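PDB 6G9C: immunomodulatory active chitinase from Trichuris suis, which probably binds and hydrolyses chitin as a family 18 glycosyl hydrolase, and displays immunomodulatory properties in inflammatory lung disease. Local coordinates for residues A191-N195 against P196-D200; F246-N250 against V251-S255. All coordinates share one frame; numbering follows the deposited sequence.

Contact 1: A191-N195 against P196-D200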
# COMPACT_ATOMS: atom_id res chain seq x y z
N ALA A 191 -7.23 18.51 15.33
CA ALA A 191 -6.85 18.56 16.74
C ALA A 191 -7.24 19.93 17.27
O ALA A 191 -6.97 20.95 16.63
CB ALA A 191 -5.34 18.32 16.93
N VAL A 192 -7.91 19.96 18.43
CA VAL A 192 -8.63 21.14 18.86
C VAL A 192 -8.30 21.45 20.32
O VAL A 192 -7.89 20.58 21.09
CB VAL A 192 -10.16 20.98 18.68
CG1 VAL A 192 -10.52 20.73 17.21
CG2 VAL A 192 -10.69 19.87 19.58
N SER A 193 -8.50 22.72 20.68
CA SER A 193 -8.16 23.20 22.01
C SER A 193 -9.07 22.57 23.07
O SER A 193 -10.26 22.34 22.84
CB SER A 193 -8.28 24.72 22.08
OG SER A 193 -8.12 25.19 23.41
N ALA A 194 -8.49 22.33 24.25
CA ALA A 194 -9.26 21.91 25.42
C ALA A 194 -9.56 23.07 26.37
O ALA A 194 -10.14 22.84 27.43
CB ALA A 194 -8.52 20.80 26.18
N ASN A 195 -9.18 24.30 26.02
CA ASN A 195 -9.42 25.47 26.86
C ASN A 195 -10.79 26.04 26.51
O ASN A 195 -10.98 26.51 25.38
CB ASN A 195 -8.32 26.51 26.64
CG ASN A 195 -8.49 27.77 27.51
OD1 ASN A 195 -9.60 28.22 27.80
ND2 ASN A 195 -7.36 28.36 27.90
N PRO A 196 -11.76 26.01 27.43
CA PRO A 196 -13.12 26.44 27.08
C PRO A 196 -13.22 27.86 26.54
O PRO A 196 -14.09 28.13 25.70
CB PRO A 196 -13.88 26.30 28.41
CG PRO A 196 -13.14 25.23 29.14
CD PRO A 196 -11.69 25.41 28.78
N LYS A 197 -12.37 28.79 27.01
CA LYS A 197 -12.37 30.14 26.46
C LYS A 197 -11.90 30.14 25.01
O LYS A 197 -12.44 30.87 24.17
CB LYS A 197 -11.47 31.05 27.29
CG LYS A 197 -11.75 31.04 28.78
CD LYS A 197 -12.77 32.10 29.16
CE LYS A 197 -12.42 32.75 30.49
NZ LYS A 197 -12.34 31.78 31.62
N THR A 198 -10.88 29.34 24.71
CA THR A 198 -10.39 29.21 23.34
C THR A 198 -11.44 28.56 22.45
O THR A 198 -11.65 28.99 21.30
CB THR A 198 -9.09 28.40 23.32
OG1 THR A 198 -8.13 29.06 24.16
CG2 THR A 198 -8.54 28.28 21.91
N VAL A 199 -12.13 27.53 22.96
CA VAL A 199 -13.20 26.89 22.21
C VAL A 199 -14.30 27.90 21.88
O VAL A 199 -14.77 27.98 20.74
CB VAL A 199 -13.77 25.69 22.99
CG1 VAL A 199 -14.97 25.09 22.27
CG2 VAL A 199 -12.71 24.64 23.22
N ASP A 200 -14.69 28.69 22.88
CA ASP A 200 -15.71 29.71 22.68
C ASP A 200 -15.32 30.69 21.58
O ASP A 200 -16.15 31.06 20.74
CB ASP A 200 -15.94 30.47 23.99
CG ASP A 200 -17.05 29.87 24.82
OD1 ASP A 200 -17.53 28.78 24.47
OD2 ASP A 200 -17.45 30.51 25.81
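Asn195 caps the N-terminus of helix 196-202, meeting Lys197 and Val199 in a local contact where strand 187-193 of the family 18 TIM barrel turns into that helix. The chain passes from barrel strand to helix through a short turn that ends at the N-cap. The side chain of Asn195 extends with chi1 at -179°, CG beside the carbonyl carbon, which carries OD1 to the first turn, where it accepts from Lys197 N at 2.9 Å. That bond is rather bent, 133° at the hydrogen, and the donor sits somewhat off the carbonyl plane. Asparagine suits the place because its short side chain can accept from a backbone N-H of the first turn, which has no preceding helical carbonyl to serve it. Pro196 fits the first helical position equally well: its nitrogen carries no hydrogen, and none is needed there. The helical pattern itself opens with Val199 N bonded to Asn195 O at 2.9 Å.

An ST turn shapes the approach: Ser193 OG accepts from Asn195 N at 3.0 Å, nearly straight. Ser193 is also held from outside, its N by the hydroxyl of Tyr203 and its O by the indole NE1 of Trp258. The serine side chain lies against Thr198, whose methyl CG2 comes 3.6 Å from Ser193 CB. Val199 CG2 lies 3.4 Å from Ser193 O.

Contact 2: F246-N250 against V251-S255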
# COMPACT_ATOMS: atom_id res chain seq x y z
N PHE A 246 -9.15 27.15 37.26
CA PHE A 246 -8.72 25.91 36.61
C PHE A 246 -9.72 24.78 36.74
O PHE A 246 -9.38 23.63 36.41
CB PHE A 246 -7.36 25.47 37.17
CG PHE A 246 -6.23 26.38 36.80
CD1 PHE A 246 -6.12 26.87 35.51
CD2 PHE A 246 -5.30 26.75 37.75
CE1 PHE A 246 -5.08 27.71 35.17
CE2 PHE A 246 -4.26 27.60 37.42
CZ PHE A 246 -4.15 28.08 36.13
N LYS A 247 -10.94 25.06 37.21
CA LYS A 247 -11.91 23.99 37.48
C LYS A 247 -12.24 23.17 36.23
O LYS A 247 -12.56 21.99 36.35
CB LYS A 247 -13.19 24.58 38.07
CG LYS A 247 -13.06 25.07 39.51
CD LYS A 247 -12.75 23.92 40.47
CE LYS A 247 -12.24 24.44 41.82
NZ LYS A 247 -11.71 23.36 42.70
N MET A 248 -12.16 23.78 35.05
CA MET A 248 -12.44 23.09 33.79
C MET A 248 -11.19 22.51 33.14
O MET A 248 -11.30 21.81 32.13
CB MET A 248 -13.12 24.03 32.79
CG MET A 248 -14.26 24.85 33.37
SD MET A 248 -15.86 24.12 33.00
CE MET A 248 -15.88 24.11 31.21
N TRP A 249 -10.02 22.80 33.68
CA TRP A 249 -8.76 22.44 33.02
C TRP A 249 -8.39 21.00 33.36
O TRP A 249 -7.41 20.72 34.06
CB TRP A 249 -7.67 23.43 33.40
CG TRP A 249 -7.82 24.77 32.71
CD1 TRP A 249 -8.98 25.42 32.41
CD2 TRP A 249 -6.76 25.62 32.24
NE1 TRP A 249 -8.72 26.61 31.78
CE2 TRP A 249 -7.36 26.76 31.66
CE3 TRP A 249 -5.36 25.52 32.25
CZ2 TRP A 249 -6.61 27.79 31.10
CZ3 TRP A 249 -4.62 26.55 31.69
CH2 TRP A 249 -5.25 27.67 31.12
N ASN A 250 -9.19 20.08 32.84
CA ASN A 250 -8.97 18.65 33.04
C ASN A 250 -9.73 17.90 31.96
O ASN A 250 -10.54 18.48 31.23
CB ASN A 250 -9.39 18.22 34.45
CG ASN A 250 -10.80 18.64 34.80
OD1 ASN A 250 -11.77 18.04 34.34
ND2 ASN A 250 -10.93 19.70 35.62
N VAL A 251 -9.46 16.60 31.87
CA VAL A 251 -10.03 15.78 30.79
C VAL A 251 -11.54 15.74 30.90
O VAL A 251 -12.26 15.92 29.92
CB VAL A 251 -9.42 14.37 30.82
CG1 VAL A 251 -10.21 13.45 29.89
CG2 VAL A 251 -7.95 14.40 30.45
N GLU A 252 -12.05 15.52 32.12
CA GLU A 252 -13.48 15.35 32.33
C GLU A 252 -14.27 16.57 31.88
O GLU A 252 -15.27 16.45 31.17
CB GLU A 252 -13.77 15.04 33.80
CG GLU A 252 -15.25 14.80 34.08
CD GLU A 252 -15.57 14.83 35.56
OE1 GLU A 252 -15.39 15.89 36.20
OE2 GLU A 252 -16.02 13.79 36.09
N GLN A 253 -13.83 17.76 32.29
CA GLN A 253 -14.61 18.97 32.05
C GLN A 253 -14.40 19.53 30.65
O GLN A 253 -15.35 20.02 30.03
CB GLN A 253 -14.29 20.03 33.10
CG GLN A 253 -14.74 19.66 34.50
CD GLN A 253 -16.24 19.51 34.60
OE1 GLN A 253 -16.98 20.35 34.08
NE2 GLN A 253 -16.70 18.44 35.24
N SER A 254 -13.16 19.48 30.14
CA SER A 254 -12.89 19.98 28.80
C SER A 254 -13.64 19.17 27.74
O SER A 254 -14.20 19.74 26.79
CB SER A 254 -11.39 20.00 28.53
OG SER A 254 -10.84 18.67 28.44
N SER A 255 -13.67 17.84 27.89
CA SER A 255 -14.46 17.02 26.98
C SER A 255 -15.95 17.28 27.15
O SER A 255 -16.69 17.40 26.16
CB SER A 255 -14.13 15.54 27.20
OG SER A 255 -14.56 15.11 28.48
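Asn250 is the N-cap of helix 251-261 in the family 18 TIM barrel and grips Gln253 and Ser254 of its first turn, while its own amide is held from the loop side. A type I beta turn from Phe246 to Trp249 precedes the cap, and Val251 packs on Trp356 of helix 347-360 and Ile270 of strand 268-281. Asn250 CG lies between the backbone N and the carbonyl carbon (chi1 52°), which folds the side chain back over the helix start. OD1 then accepts from Gln253 N at 2.9 Å with an angle of 156° at the hydrogen, the donor standing well off the carbonyl plane. The other end of the amide, ND2, gives a hydrogen to Lys247 O at 2.9 Å, approaching from above that carbonyl's plane. Bonded at both ends, the amide has its flip settled.

Ser254 OG likewise sits between its backbone N and carbonyl carbon, which brings it back to the preceding turn. It donates to Asn250 O at 2.8 Å, while Ser254 N bonds to the same oxygen at 3.0 Å from the opposite face. A serine fits here because its small hydroxyl reaches a carbonyl one turn earlier.

Gln253 runs alongside Asn250, Gln253 CG 3.4 Å from Asn250 OD1, with the two amide planes turned 69° apart. Bent at chi2, it donates a hydrogen bond from Gln253 NE2 to Glu252 OE1 (3.0 Å), from above the carboxylate plane. Met248 crosses Gln253 at about a right angle. Chemically, the cap gives buried Asn250 partners for both ends of its amide, and Glu252's carboxylate would probably interact favourably with the helix dipole.

Overall arrangement
Contacts 1 and 2 follow each other along the chain, their centres about 11 Å apart on the same side of the molecule, within the family 18 barrel. Contact 1 leaves strand 187-193; strand 214-218, its parallel neighbour, comes next, and a long loop then leads to contact 2 at the start of helix 251-261. The two helix starts touch: Ala194 O lies 3.3 Å from Ser254 CB, and Pro196 CG lies 3.6 Å from Met248 CE. Further along helix 251-261, Trp258 packs on Val199, and Lys261 forms a salt bridge with Asp200. The turn that follows strand 187-193 is thereby packed against the start of the helix that follows strand 214-218.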